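Local coordinates for protein cocosin 1 acidic chain (Cocos nucifera, PDB 5WPW) that serves as an 11S seed storage globulin of coconut, a hexameric nutrient reservoir of disulfide-linked acidic and basic chains that is a potential food allergen, at residues L53-N58 with H153-L158; G267-T272 with A288-L293. The protein carries 2 engineered substitutions. All coordinates share one frame; numbering follows the deposited sequence.

Contact 1 (L53-N58 with H153-L158); sequences LPSMSN and HRQFLL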
ATOM      1  N   LEU A  53     -23.766 -28.414  -6.860  1.00 27.78           N
ATOM      2  CA  LEU A  53     -23.458 -28.732  -5.474  1.00 26.51           C
ATOM      3  C   LEU A  53     -22.257 -27.932  -4.968  1.00 30.06           C
ATOM      4  O   LEU A  53     -21.356 -27.594  -5.739  1.00 27.72           O
ATOM      5  CB  LEU A  53     -23.160 -30.222  -5.323  1.00 29.24           C
ATOM      6  CG  LEU A  53     -24.312 -31.084  -5.838  1.00 28.79           C
ATOM      7  CD1 LEU A  53     -23.935 -32.532  -5.765  1.00 28.68           C
ATOM      8  CD2 LEU A  53     -25.559 -30.736  -5.045  1.00 31.45           C
ATOM      9  N   PRO A  54     -22.201 -27.659  -3.665  1.00 26.54           N
ATOM     10  CA  PRO A  54     -21.090 -26.862  -3.127  1.00 27.89           C
ATOM     11  C   PRO A  54     -19.745 -27.539  -3.331  1.00 30.59           C
ATOM     12  O   PRO A  54     -19.599 -28.753  -3.163  1.00 27.16           O
ATOM     13  CB  PRO A  54     -21.434 -26.720  -1.650  1.00 25.70           C
ATOM     14  CG  PRO A  54     -22.419 -27.849  -1.363  1.00 25.40           C
ATOM     15  CD  PRO A  54     -23.197 -27.996  -2.632  1.00 29.17           C
ATOM     16  N   SER A  55     -18.761 -26.730  -3.737  1.00 26.87           N
ATOM     17  CA  SER A  55     -17.413 -27.218  -3.994  1.00 24.42           C
ATOM     18  C   SER A  55     -16.465 -26.032  -3.932  1.00 26.83           C
ATOM     19  O   SER A  55     -16.891 -24.872  -3.993  1.00 24.97           O
ATOM     20  CB  SER A  55     -17.305 -27.940  -5.347  1.00 28.98           C
ATOM     21  OG  SER A  55     -17.310 -27.038  -6.459  1.00 27.26           O
ATOM     22  N   MET A  56     -15.181 -26.330  -3.796  1.00 24.42           N
ATOM     23  CA  MET A  56     -14.170 -25.284  -3.791  1.00 25.82           C
ATOM     24  C   MET A  56     -13.002 -25.735  -4.649  1.00 25.08           C
ATOM     25  O   MET A  56     -12.770 -26.934  -4.831  1.00 28.05           O
ATOM     26  CB  MET A  56     -13.744 -24.893  -2.379  1.00 28.91           C
ATOM     27  CG  MET A  56     -13.207 -25.981  -1.518  1.00 32.79           C
ATOM     28  SD  MET A  56     -11.408 -26.079  -1.672  1.00 46.00           S
ATOM     29  CE  MET A  56     -11.069 -27.231  -0.333  1.00 24.08           C
ATOM     30  N   SER A  57     -12.289 -24.760  -5.213  1.00 23.93           N
ATOM     31  CA  SER A  57     -11.208 -25.014  -6.153  1.00 26.45           C
ATOM     32  C   SER A  57      -9.903 -24.412  -5.632  1.00 27.44           C
ATOM     33  O   SER A  57      -9.914 -23.464  -4.849  1.00 26.37           O
ATOM     34  CB  SER A  57     -11.518 -24.432  -7.540  1.00 31.76           C
ATOM     35  OG  SER A  57     -12.567 -25.161  -8.196  1.00 39.60           O
ATOM     36  N   ASN A  58      -8.783 -24.999  -6.051  1.00 27.41           N
ATOM     37  CA  ASN A  58      -7.452 -24.508  -5.692  1.00 29.39           C
ATOM     38  C   ASN A  58      -7.075 -23.232  -6.430  1.00 27.63           C
ATOM     39  O   ASN A  58      -6.060 -22.619  -6.077  1.00 30.69           O
ATOM     40  CB  ASN A  58      -6.389 -25.573  -5.988  1.00 24.24           C
ATOM     41  CG  ASN A  58      -6.214 -25.851  -7.509  1.00 33.87           C
ATOM     42  OD1 ASN A  58      -7.192 -25.880  -8.273  1.00 25.32           O
ATOM     43  ND2 ASN A  58      -4.968 -26.061  -7.942  1.00 28.57           N
ATOM     44  N   HIS A 153      -6.470 -27.811 -12.461  1.00 31.19           N
ATOM     45  CA  HIS A 153      -7.693 -27.531 -11.714  1.00 28.96           C
ATOM     46  C   HIS A 153      -8.012 -28.683 -10.763  1.00 34.41           C
ATOM     47  O   HIS A 153      -8.415 -29.763 -11.204  1.00 35.33           O
ATOM     48  CB  HIS A 153      -8.874 -27.319 -12.650  1.00 29.44           C
ATOM     49  CG  HIS A 153     -10.148 -27.039 -11.919  1.00 31.67           C
ATOM     50  ND1 HIS A 153     -11.388 -27.384 -12.409  1.00 33.60           N
ATOM     51  CD2 HIS A 153     -10.366 -26.458 -10.717  1.00 31.63           C
ATOM     52  CE1 HIS A 153     -12.320 -27.006 -11.552  1.00 28.38           C
ATOM     53  NE2 HIS A 153     -11.725 -26.452 -10.511  1.00 35.86           N
ATOM     54  N   ARG A 154      -7.854 -28.457  -9.460  1.00 30.45           N
ATOM     55  CA  ARG A 154      -8.268 -29.416  -8.441  1.00 28.78           C
ATOM     56  C   ARG A 154      -9.561 -28.893  -7.823  1.00 36.56           C
ATOM     57  O   ARG A 154      -9.564 -27.843  -7.162  1.00 30.81           O
ATOM     58  CB  ARG A 154      -7.192 -29.610  -7.363  1.00 33.76           C
ATOM     59  CG  ARG A 154      -5.723 -29.560  -7.832  1.00 37.40           C
ATOM     60  CD  ARG A 154      -5.079 -30.944  -8.026  1.00 39.14           C
ATOM     61  NE  ARG A 154      -5.270 -31.844  -6.882  1.00 35.03           N
ATOM     62  CZ  ARG A 154      -4.308 -32.314  -6.091  1.00 36.69           C
ATOM     63  NH1 ARG A 154      -3.038 -31.990  -6.288  1.00 34.76           N
ATOM     64  NH2 ARG A 154      -4.621 -33.139  -5.098  1.00 32.85           N
ATOM     65  N   GLN A 155     -10.651 -29.635  -8.021  1.00 34.74           N
ATOM     66  CA  GLN A 155     -11.951 -29.323  -7.444  1.00 33.03           C
ATOM     67  C   GLN A 155     -12.256 -30.264  -6.284  1.00 30.75           C
ATOM     68  O   GLN A 155     -12.137 -31.484  -6.424  1.00 27.12           O
ATOM     69  CB  GLN A 155     -13.057 -29.427  -8.501  1.00 32.07           C
ATOM     70  CG  GLN A 155     -14.284 -28.596  -8.188  1.00 38.12           C
ATOM     71  CD  GLN A 155     -15.565 -29.199  -8.737  1.00 37.96           C
ATOM     72  OE1 GLN A 155     -15.596 -30.366  -9.128  1.00 47.73           O
ATOM     73  NE2 GLN A 155     -16.627 -28.412  -8.763  1.00 39.93           N
ATOM     74  N   PHE A 156     -12.661 -29.685  -5.154  1.00 23.79           N
ATOM     75  CA  PHE A 156     -12.948 -30.395  -3.913  1.00 22.77           C
ATOM     76  C   PHE A 156     -14.441 -30.281  -3.662  1.00 24.97           C
ATOM     77  O   PHE A 156     -14.922 -29.216  -3.271  1.00 25.68           O
ATOM     78  CB  PHE A 156     -12.166 -29.806  -2.735  1.00 25.09           C
ATOM     79  CG  PHE A 156     -10.655 -29.894  -2.872  1.00 24.90           C
ATOM     80  CD1 PHE A 156      -9.976 -29.108  -3.783  1.00 28.76           C
ATOM     81  CD2 PHE A 156      -9.919 -30.759  -2.063  1.00 22.37           C
ATOM     82  CE1 PHE A 156      -8.572 -29.188  -3.885  1.00 27.21           C
ATOM     83  CE2 PHE A 156      -8.541 -30.840  -2.152  1.00 27.76           C
ATOM     84  CZ  PHE A 156      -7.862 -30.060  -3.065  1.00 25.75           C
ATOM     85  N   LEU A 157     -15.173 -31.368  -3.883  1.00 25.64           N
ATOM     86  CA  LEU A 157     -16.616 -31.368  -3.666  1.00 25.43           C
ATOM     87  C   LEU A 157     -16.919 -31.451  -2.178  1.00 25.31           C
ATOM     88  O   LEU A 157     -16.339 -32.271  -1.468  1.00 26.45           O
ATOM     89  CB  LEU A 157     -17.269 -32.549  -4.381  1.00 26.83           C
ATOM     90  CG  LEU A 157     -17.158 -32.560  -5.886  1.00 35.50           C
ATOM     91  CD1 LEU A 157     -17.319 -33.990  -6.370  1.00 36.19           C
ATOM     92  CD2 LEU A 157     -18.229 -31.657  -6.462  1.00 36.84           C
ATOM     93  N   LEU A 158     -17.814 -30.584  -1.698  1.00 26.48           N
ATOM     94  CA  LEU A 158     -18.299 -30.728  -0.331  1.00 26.34           C
ATOM     95  C   LEU A 158     -19.428 -31.752  -0.249  1.00 28.13           C
ATOM     96  O   LEU A 158     -19.677 -32.318   0.821  1.00 30.94           O
ATOM     97  CB  LEU A 158     -18.783 -29.376   0.211  1.00 26.62           C
ATOM     98  CG  LEU A 158     -17.780 -28.285   0.612  1.00 30.15           C
ATOM     99  CD1 LEU A 158     -18.457 -27.236   1.500  1.00 30.88           C
ATOM    100  CD2 LEU A 158     -16.572 -28.869   1.289  1.00 36.92           C
TER
HETATM  101  O   HOH W   1     -19.709 -28.674  -8.074  1.00 40.21           O
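M56 and F156 pair across two antiparallel strands and meet in a Met-aromatic contact. The M56 chain bends at chi2 (92°), which turns the sulfur back over the neighbouring strand: SD sits 4.6 Å from the centroid of the F156 ring, oblique to it, and CE reaches F156 CB at 3.7 Å. Their backbones exchange two hydrogen bonds, M56 N to F156 O and F156 N to M56 O, the second nearly straight.

S55, S57 and Q155 lie on the other face. Q155 runs extended and lays NE2 2.8 Å from S55 OG, a weak, bent bond. A chi1 of 180° carries the H153 ring back toward S57, whose OG lies at the ring edge, 2.8 Å from NE2; either could be the donor. R154 N donates to N58 OD1 at 2.9 Å, from above the plane of the N58 side-chain carbonyl; the R154 guanidinium leads away to salt bridges with D150 and with D325 of a second subunit.

Strand 50-57 also pairs with strands 124-127 and 212-214 of the N-terminal cupin domain; L140 of strand 134-140 packs against S57 and H153, and N346 of the second subunit against M56 and F156.

Contact 2 (G267-T272 with A288-L293); sequences GGRITT and AERVVL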
ATOM      1  N   GLY A 267     -20.360   0.935 -34.877  1.00 33.63           N
ATOM      2  CA  GLY A 267     -19.280  -0.025 -34.812  1.00 34.24           C
ATOM      3  C   GLY A 267     -19.438  -1.052 -33.710  1.00 29.35           C
ATOM      4  O   GLY A 267     -19.061  -2.212 -33.896  1.00 26.61           O
ATOM      5  N   GLY A 268     -19.980  -0.640 -32.570  1.00 27.80           N
ATOM      6  CA  GLY A 268     -20.129  -1.545 -31.444  1.00 28.56           C
ATOM      7  C   GLY A 268     -19.679  -0.907 -30.144  1.00 29.10           C
ATOM      8  O   GLY A 268     -19.664   0.322 -29.995  1.00 28.51           O
ATOM      9  N   ARG A 269     -19.337  -1.757 -29.171  1.00 25.52           N
ATOM     10  CA  ARG A 269     -19.032  -1.259 -27.842  1.00 28.83           C
ATOM     11  C   ARG A 269     -18.042  -2.200 -27.162  1.00 27.98           C
ATOM     12  O   ARG A 269     -17.910  -3.366 -27.539  1.00 24.83           O
ATOM     13  CB  ARG A 269     -20.301  -1.114 -26.998  1.00 28.02           C
ATOM     14  CG  ARG A 269     -21.231  -2.337 -27.065  1.00 26.59           C
ATOM     15  CD  ARG A 269     -22.390  -2.228 -26.111  1.00 32.91           C
ATOM     16  NE  ARG A 269     -23.380  -3.292 -26.307  1.00 32.72           N
ATOM     17  CZ  ARG A 269     -23.327  -4.475 -25.706  1.00 37.69           C
ATOM     18  NH1 ARG A 269     -22.327  -4.755 -24.874  1.00 30.18           N
ATOM     19  NH2 ARG A 269     -24.281  -5.378 -25.919  1.00 34.92           N
ATOM     20  N   ILE A 270     -17.330  -1.661 -26.169  1.00 27.64           N
ATOM     21  CA  ILE A 270     -16.452  -2.436 -25.293  1.00 25.88           C
ATOM     22  C   ILE A 270     -16.710  -2.027 -23.855  1.00 26.56           C
ATOM     23  O   ILE A 270     -16.859  -0.841 -23.546  1.00 23.44           O
ATOM     24  CB  ILE A 270     -14.962  -2.228 -25.615  1.00 29.36           C
ATOM     25  CG1 ILE A 270     -14.668  -2.463 -27.087  1.00 31.28           C
ATOM     26  CG2 ILE A 270     -14.105  -3.128 -24.717  1.00 29.36           C
ATOM     27  CD1 ILE A 270     -13.228  -2.204 -27.423  1.00 30.14           C
ATOM     28  N   THR A 271     -16.699  -3.012 -22.961  1.00 25.66           N
ATOM     29  CA  THR A 271     -16.926  -2.794 -21.542  1.00 21.22           C
ATOM     30  C   THR A 271     -15.842  -3.576 -20.826  1.00 27.14           C
ATOM     31  O   THR A 271     -15.654  -4.764 -21.098  1.00 27.75           O
ATOM     32  CB  THR A 271     -18.331  -3.259 -21.132  1.00 27.84           C
ATOM     33  OG1 THR A 271     -19.296  -2.574 -21.934  1.00 30.37           O
ATOM     34  CG2 THR A 271     -18.594  -2.940 -19.686  1.00 25.89           C
ATOM     35  N   THR A 272     -15.080  -2.891 -19.994  1.00 26.72           N
ATOM     36  CA  THR A 272     -13.945  -3.466 -19.293  1.00 24.04           C
ATOM     37  C   THR A 272     -14.327  -3.775 -17.853  1.00 25.09           C
ATOM     38  O   THR A 272     -15.083  -3.039 -17.225  1.00 25.06           O
ATOM     39  CB  THR A 272     -12.783  -2.477 -19.317  1.00 28.87           C
ATOM     40  OG1 THR A 272     -12.458  -2.168 -20.683  1.00 35.00           O
ATOM     41  CG2 THR A 272     -11.546  -3.028 -18.567  1.00 29.49           C
ATOM     42  N   ALA A 288     -11.846  -8.766 -17.136  1.00 22.06           N
ATOM     43  CA  ALA A 288     -12.722  -9.262 -18.194  1.00 23.92           C
ATOM     44  C   ALA A 288     -13.078  -8.117 -19.127  1.00 24.70           C
ATOM     45  O   ALA A 288     -12.912  -6.937 -18.802  1.00 23.60           O
ATOM     46  CB  ALA A 288     -14.004  -9.904 -17.617  1.00 30.19           C
ATOM     47  N   GLU A 289     -13.599  -8.487 -20.292  1.00 24.11           N
ATOM     48  CA  GLU A 289     -13.962  -7.525 -21.322  1.00 28.16           C
ATOM     49  C   GLU A 289     -15.126  -8.112 -22.114  1.00 28.08           C
ATOM     50  O   GLU A 289     -15.078  -9.280 -22.486  1.00 27.85           O
ATOM     51  CB  GLU A 289     -12.763  -7.253 -22.226  1.00 29.06           C
ATOM     52  CG  GLU A 289     -12.999  -6.269 -23.318  1.00 35.47           C
ATOM     53  CD  GLU A 289     -11.709  -5.802 -23.970  1.00 34.12           C
ATOM     54  OE1 GLU A 289     -11.119  -6.562 -24.785  1.00 40.31           O
ATOM     55  OE2 GLU A 289     -11.285  -4.682 -23.648  1.00 33.78           O
ATOM     56  N   ARG A 290     -16.161  -7.322 -22.342  1.00 25.52           N
ATOM     57  CA  ARG A 290     -17.265  -7.695 -23.229  1.00 22.69           C
ATOM     58  C   ARG A 290     -17.155  -6.835 -24.485  1.00 25.66           C
ATOM     59  O   ARG A 290     -17.163  -5.608 -24.382  1.00 25.65           O
ATOM     60  CB  ARG A 290     -18.604  -7.505 -22.519  1.00 28.56           C
ATOM     61  CG  ARG A 290     -19.825  -7.568 -23.437  1.00 35.23           C
ATOM     62  CD  ARG A 290     -19.875  -8.887 -24.160  1.00 33.73           C
ATOM     63  NE  ARG A 290     -21.242  -9.289 -24.501  1.00 31.02           N
ATOM     64  CZ  ARG A 290     -21.536 -10.409 -25.145  1.00 34.65           C
ATOM     65  NH1 ARG A 290     -20.559 -11.227 -25.520  1.00 31.64           N
ATOM     66  NH2 ARG A 290     -22.799 -10.712 -25.418  1.00 37.82           N
ATOM     67  N   VAL A 291     -16.938  -7.477 -25.637  1.00 27.13           N
ATOM     68  CA  VAL A 291     -16.816  -6.814 -26.934  1.00 26.35           C
ATOM     69  C   VAL A 291     -18.031  -7.191 -27.770  1.00 29.89           C
ATOM     70  O   VAL A 291     -18.312  -8.376 -27.962  1.00 25.20           O
ATOM     71  CB  VAL A 291     -15.517  -7.204 -27.659  1.00 33.28           C
ATOM     72  CG1 VAL A 291     -15.404  -6.506 -29.000  1.00 28.71           C
ATOM     73  CG2 VAL A 291     -14.304  -6.892 -26.790  1.00 29.70           C
ATOM     74  N   VAL A 292     -18.738  -6.189 -28.285  1.00 30.53           N
ATOM     75  CA  VAL A 292     -19.876  -6.418 -29.184  1.00 30.32           C
ATOM     76  C   VAL A 292     -19.632  -5.566 -30.425  1.00 27.69           C
ATOM     77  O   VAL A 292     -19.669  -4.336 -30.342  1.00 26.49           O
ATOM     78  CB  VAL A 292     -21.219  -6.065 -28.541  1.00 28.78           C
ATOM     79  CG1 VAL A 292     -22.338  -6.039 -29.625  1.00 35.80           C
ATOM     80  CG2 VAL A 292     -21.561  -7.044 -27.404  1.00 31.89           C
ATOM     81  N   LEU A 293     -19.352  -6.218 -31.554  1.00 30.61           N
ATOM     82  CA  LEU A 293     -19.035  -5.569 -32.817  1.00 29.70           C
ATOM     83  C   LEU A 293     -20.264  -5.640 -33.721  1.00 33.94           C
ATOM     84  O   LEU A 293     -20.851  -6.716 -33.887  1.00 35.09           O
ATOM     85  CB  LEU A 293     -17.860  -6.261 -33.502  1.00 34.86           C
ATOM     86  CG  LEU A 293     -16.445  -5.954 -33.012  1.00 36.54           C
ATOM     87  CD1 LEU A 293     -15.458  -6.806 -33.773  1.00 34.12           C
ATOM     88  CD2 LEU A 293     -16.155  -4.486 -33.227  1.00 32.14           C
TER
HETATM   89  O   HOH W   2     -19.790  -3.834 -24.376  1.00 26.36           O
HETATM   90  O   HOH W   3     -23.865  -8.190 -24.278  1.00 35.85           O
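R269 and V292 form a hydrogen-bonded pair in the antiparallel sheet of the C-terminal cupin domain, where strands 268-273 and 287-293 run side by side. Each residue donates its N-H to the other's carbonyl: R269 N gives to V292 O at 2.9 Å, and V292 N returns an almost straight bond (178°) to R269 O. T271 and R290 repeat the exchange two residues on, T271 N to R290 O and R290 N to T271 O. T272 N gives to D261 OD2 and T272 O takes from K277 NZ. On the other side of strand 268-273, G267 and G268 both face N264 of strand 262-264, a classic beta bulge.

Two waters serve the polar ends beside R269. One accepts from R269 NH1 at 2.7 Å and donates to T271 OG1 and to R290 O, so that carbonyl receives both a backbone N-H and a water. The second accepts from R290 NE at 2.9 Å and, at longer range, from R269 NH2, so one oxygen bridges the two arginines. R290 NH1 gives to T314 OG1 and L360 O.

On the opposite face, E289 extends past I270, with OE2 3.4 Å from I270 CG2, and its other oxygen makes a long, weak ion pair with K364. An extended R269 chain carries the guanidinium alongside V292, whose CG2 lies over one face, 3.2 Å above the guanidinium plane and offset toward its rim.

How the contacts relate
Contact 1 comes first along the chain and is complete before contact 2 begins. Their centres are 31 Å apart, on opposite sides of the chain's centre, and their nearest atoms stay about 18 Å apart. No sheet is shared: residues 53-58 and 153-158 belong to the N-terminal cupin domain, residues 267-272 and 288-293 to the C-terminal one. In sequence, 94 residues lie between the segments of contact 1, only 15 between those of contact 2, helix 281-284 among them. Together they sample both halves of the bicupin subunit of 11S globulins. Contact 1 is built into the interface with a second subunit, whereas contact 2 only brushes a third, through E289 packing on its E243.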